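PDB 1L8W: VlsE1 from Borreliella burgdorferi, which is a variable surface lipoprotein antigen of the Lyme disease spirochaete and probably serves evasion of the host immune response by antigenic switching. Local coordinates for residues G158-I163 with T229-A234; S225-A230 with I272-A277. All blocks are in the same frame, centred on the assembly; numbering follows the deposited sequence.

After three earlier helices, the chain reaches helix 153-170, which supplies G158-I163. It then runs through helix 205-216 and into helix 220-230. Interaction 1 closes this loop of 65 residues when T229-A234 meets the earlier helix. Interaction 2 starts from the same helix 220-230. It closes a second loop of 41 residues, which includes helix 247-252, when S225-A230 meets I272-A277 on helix 269-281. The two loops follow one another, and neither nests inside the other. The segments T229-A234 and S225-A230 overlap at T229 and A230. Helix 220-230 therefore touches both helix 153-170 and helix 269-281. I227 joins the contacts, with its CG2 packed 3.9 Å from the CA of A160.

Interaction 1. Residues G158-I163 with T229-A234; sequences GIAKGI and TAADAA
A160 and A231 carry this contact through apolar packing. Their CB methyl groups lie 4.2 Å apart. Both CA-CB bonds point toward the other segment, but the methyls pass side by side rather than end on. Each bond stands roughly at right angles to the line between the two CB atoms. Such small side chains let the backbones come near, with the CA atoms of A160 and A231 5.6 Å apart.

The second kind of contact is methyl against backbone. The CB of A231 is 3.9 Å from the O of A160 and approaches the carbonyl broadside, at about 88° to the C=O bond. The N of K161 is 4.3 Å from the same methyl. The extended side chain of K161 leads away from it.

Within the mostly helical fold of this Borrelia lipoprotein, the contact sets helix 153-170 against the chain at the C-terminal end of helix 220-230. I248 of helix 247-252 also touches A160.

No hydrogen bond crosses between the segments. Within 229-234, a type I beta turn runs from A230 to A233. The N of A233 donates to the O of A230 at 2.8 Å.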
loop_
_atom_site.group_PDB
_atom_site.type_symbol
_atom_site.label_atom_id
_atom_site.label_comp_id
_atom_site.label_asym_id
_atom_site.label_seq_id
_atom_site.Cartn_x
_atom_site.Cartn_y
_atom_site.Cartn_z
ATOM N N GLY A 158 2.495 -1.505 10.533
ATOM C CA GLY A 158 3.858 -1.052 10.332
ATOM C C GLY A 158 4.073 -0.547 8.921
ATOM O O GLY A 158 4.752 0.454 8.696
ATOM N N ILE A 159 3.497 -1.241 7.949
ATOM C CA ILE A 159 3.660 -0.811 6.572
ATOM C C ILE A 159 2.993 0.550 6.408
ATOM O O ILE A 159 3.542 1.444 5.763
ATOM C CB ILE A 159 3.069 -1.856 5.598
ATOM C CG1 ILE A 159 3.947 -3.115 5.617
ATOM C CG2 ILE A 159 3.001 -1.301 4.174
ATOM C CD1 ILE A 159 3.456 -4.213 4.702
ATOM N N ALA A 160 1.819 0.709 7.018
ATOM C CA ALA A 160 1.082 1.972 6.948
ATOM C C ALA A 160 1.860 3.110 7.623
ATOM O O ALA A 160 2.025 4.197 7.055
ATOM C CB ALA A 160 -0.288 1.811 7.604
ATOM N N LYS A 161 2.348 2.851 8.832
ATOM C CA LYS A 161 3.088 3.857 9.569
ATOM C C LYS A 161 4.339 4.246 8.807
ATOM O O LYS A 161 4.720 5.418 8.779
ATOM C CB LYS A 161 3.456 3.340 10.961
ATOM C CG LYS A 161 4.281 4.316 11.774
ATOM C CD LYS A 161 4.538 3.780 13.168
ATOM C CE LYS A 161 5.367 4.753 13.992
ATOM N NZ LYS A 161 5.593 4.241 15.370
ATOM N N GLY A 162 4.982 3.260 8.187
ATOM C CA GLY A 162 6.181 3.550 7.425
ATOM C C GLY A 162 5.821 4.508 6.309
ATOM O O GLY A 162 6.493 5.513 6.093
ATOM N N ILE A 163 4.740 4.189 5.603
ATOM C CA ILE A 163 4.266 5.022 4.505
ATOM C C ILE A 163 3.904 6.423 4.994
ATOM O O ILE A 163 4.212 7.408 4.331
ATOM C CB ILE A 163 3.053 4.376 3.814
ATOM C CG1 ILE A 163 3.502 3.099 3.104
ATOM C CG2 ILE A 163 2.421 5.357 2.836
ATOM C CD1 ILE A 163 2.430 2.437 2.281
ATOM N N THR A 229 -3.771 8.643 5.931
ATOM C CA THR A 229 -4.843 9.037 6.848
ATOM C C THR A 229 -5.180 7.880 7.774
ATOM O O THR A 229 -5.367 8.057 8.977
ATOM C CB THR A 229 -6.128 9.425 6.072
ATOM O OG1 THR A 229 -5.833 10.492 5.164
ATOM C CG2 THR A 229 -7.230 9.872 7.019
ATOM N N ALA A 230 -5.264 6.689 7.199
ATOM C CA ALA A 230 -5.580 5.498 7.962
ATOM C C ALA A 230 -4.599 5.295 9.113
ATOM O O ALA A 230 -5.006 4.968 10.222
ATOM C CB ALA A 230 -5.571 4.293 7.049
ATOM N N ALA A 231 -3.313 5.491 8.842
ATOM C CA ALA A 231 -2.273 5.315 9.852
ATOM C C ALA A 231 -2.498 6.203 11.069
ATOM O O ALA A 231 -1.972 5.935 12.149
ATOM C CB ALA A 231 -0.897 5.606 9.245
ATOM N N ASP A 232 -3.280 7.264 10.892
ATOM C CA ASP A 232 -3.561 8.188 11.980
ATOM C C ASP A 232 -4.839 7.850 12.743
ATOM O O ASP A 232 -5.125 8.454 13.773
ATOM C CB ASP A 232 -3.617 9.619 11.443
ATOM C CG ASP A 232 -2.239 10.170 11.120
ATOM O OD1 ASP A 232 -1.474 10.427 12.074
ATOM O OD2 ASP A 232 -1.908 10.331 9.921
ATOM N N ALA A 233 -5.600 6.882 12.248
ATOM C CA ALA A 233 -6.831 6.471 12.917
ATOM C C ALA A 233 -6.486 5.894 14.287
ATOM O O ALA A 233 -5.328 5.587 14.571
ATOM C CB ALA A 233 -7.568 5.427 12.077
ATOM N N ALA A 234 -7.492 5.741 15.137
ATOM C CA ALA A 234 -7.273 5.203 16.471
ATOM C C ALA A 234 -7.717 3.754 16.551
ATOM O O ALA A 234 -7.170 2.973 17.333
ATOM C CB ALA A 234 -8.024 6.036 17.494
#

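Interaction 2. Residues S225-A230 with I272-A277; sequences SAIVTA and IAAAIA
The methyl group of A274 meets both A226 and I227. This is an alanine-rich helix-helix interface in the largely helical Borrelia lipoprotein fold. It joins helix 220-230 to helix 269-281. The CA atoms of I227 and A274 are 6.0 Å apart, a short distance that the small alanine side chain allows.

A226 and A274 point toward each other. Their CB atoms are 3.8 Å apart. On I227 it is CG1 that does the touching, 3.9 Å from the CB of A274. Seen from that CB, A226 and I227 lie in directions nearly at right angles, about 85° apart. The methyl of A274 thus fits against two neighbouring side chains on one face of the other helix.

The conformation of I227 explains how one side chain serves two helices. With chi1 at -66°, CG1 sits beside the backbone N and anti to the carbonyl carbon, which brings it alongside A274. CG2 is anti to the backbone N and faces helix 153-170, where it touches I163. The end of the chain is extended, with CD1 anti to CA (chi2 172°). This turns CD1 away from A274 and toward the next turn of helix 269-281, where A277 also points its methyl toward helix 220-230.

All three of the touching residues are buried, and no hydrogen bond crosses between the segments. P247 of helix 247-252 packs on both A230 and A274. On helix 269-281, I272, A273 and I276 pack against helix 205-216. The CD1 of I227 ends 4.7 Å from the CB of A277.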
loop_
_atom_site.group_PDB
_atom_site.type_symbol
_atom_site.label_atom_id
_atom_site.label_comp_id
_atom_site.label_asym_id
_atom_site.label_seq_id
_atom_site.Cartn_x
_atom_site.Cartn_y
_atom_site.Cartn_z
ATOM N N SER A 225 -2.621 8.537 -0.101
ATOM C CA SER A 225 -3.234 9.435 0.871
ATOM C C SER A 225 -4.170 8.672 1.810
ATOM O O SER A 225 -4.161 8.887 3.024
ATOM C CB SER A 225 -4.004 10.546 0.142
ATOM O OG SER A 225 -4.454 11.541 1.047
ATOM N N ALA A 226 -4.978 7.778 1.250
ATOM C CA ALA A 226 -5.900 6.992 2.066
ATOM C C ALA A 226 -5.145 6.165 3.114
ATOM O O ALA A 226 -5.644 5.951 4.218
ATOM C CB ALA A 226 -6.747 6.070 1.174
ATOM N N ILE A 227 -3.947 5.695 2.772
ATOM C CA ILE A 227 -3.166 4.905 3.724
ATOM C C ILE A 227 -2.556 5.820 4.783
ATOM O O ILE A 227 -2.508 5.483 5.962
ATOM C CB ILE A 227 -2.044 4.102 3.016
ATOM C CG1 ILE A 227 -2.665 3.029 2.104
ATOM C CG2 ILE A 227 -1.137 3.450 4.064
ATOM C CD1 ILE A 227 -1.660 2.301 1.192
ATOM N N VAL A 228 -2.099 6.988 4.357
ATOM C CA VAL A 228 -1.519 7.954 5.280
ATOM C C VAL A 228 -2.542 8.353 6.355
ATOM O O VAL A 228 -2.221 8.392 7.548
ATOM C CB VAL A 228 -1.064 9.209 4.521
ATOM C CG1 VAL A 228 -0.539 10.240 5.490
ATOM C CG2 VAL A 228 0.009 8.838 3.504
ATOM N N THR A 229 -3.771 8.643 5.931
ATOM C CA THR A 229 -4.843 9.037 6.848
ATOM C C THR A 229 -5.180 7.880 7.774
ATOM O O THR A 229 -5.367 8.057 8.977
ATOM C CB THR A 229 -6.128 9.425 6.072
ATOM O OG1 THR A 229 -5.833 10.492 5.164
ATOM C CG2 THR A 229 -7.230 9.872 7.019
ATOM N N ALA A 230 -5.264 6.689 7.199
ATOM C CA ALA A 230 -5.580 5.498 7.962
ATOM C C ALA A 230 -4.599 5.295 9.113
ATOM O O ALA A 230 -5.006 4.968 10.222
ATOM C CB ALA A 230 -5.571 4.293 7.049
ATOM N N ILE A 272 -11.178 1.408 -0.352
ATOM C CA ILE A 272 -11.190 0.007 -0.740
ATOM C C ILE A 272 -9.835 -0.335 -1.367
ATOM O O ILE A 272 -9.203 -1.318 -0.988
ATOM C CB ILE A 272 -12.299 -0.266 -1.760
ATOM C CG1 ILE A 272 -13.655 0.006 -1.108
ATOM C CG2 ILE A 272 -12.185 -1.682 -2.286
ATOM C CD1 ILE A 272 -14.828 -0.099 -2.044
ATOM N N ALA A 273 -9.404 0.485 -2.321
ATOM C CA ALA A 273 -8.124 0.287 -3.000
ATOM C C ALA A 273 -6.957 0.277 -1.999
ATOM O O ALA A 273 -5.948 -0.410 -2.213
ATOM C CB ALA A 273 -7.917 1.374 -4.042
ATOM N N ALA A 274 -7.106 1.036 -0.910
ATOM C CA ALA A 274 -6.096 1.093 0.145
ATOM C C ALA A 274 -6.105 -0.187 0.982
ATOM O O ALA A 274 -5.045 -0.703 1.349
ATOM C CB ALA A 274 -6.331 2.298 1.050
ATOM N N ALA A 275 -7.301 -0.681 1.298
ATOM C CA ALA A 275 -7.444 -1.903 2.089
ATOM C C ALA A 275 -6.819 -3.039 1.308
ATOM O O ALA A 275 -6.167 -3.923 1.860
ATOM C CB ALA A 275 -8.928 -2.207 2.346
ATOM N N ILE A 276 -7.042 -2.984 0.004
ATOM C CA ILE A 276 -6.538 -3.967 -0.929
ATOM C C ILE A 276 -5.016 -3.931 -1.025
ATOM O O ILE A 276 -4.366 -4.968 -0.891
ATOM C CB ILE A 276 -7.173 -3.751 -2.330
ATOM C CG1 ILE A 276 -8.653 -4.163 -2.280
ATOM C CG2 ILE A 276 -6.417 -4.526 -3.386
ATOM C CD1 ILE A 276 -9.409 -4.049 -3.599
ATOM N N ALA A 277 -4.445 -2.750 -1.233
ATOM C CA ALA A 277 -2.989 -2.640 -1.355
ATOM C C ALA A 277 -2.270 -3.029 -0.067
ATOM O O ALA A 277 -1.227 -3.686 -0.114
ATOM C CB ALA A 277 -2.591 -1.226 -1.772
#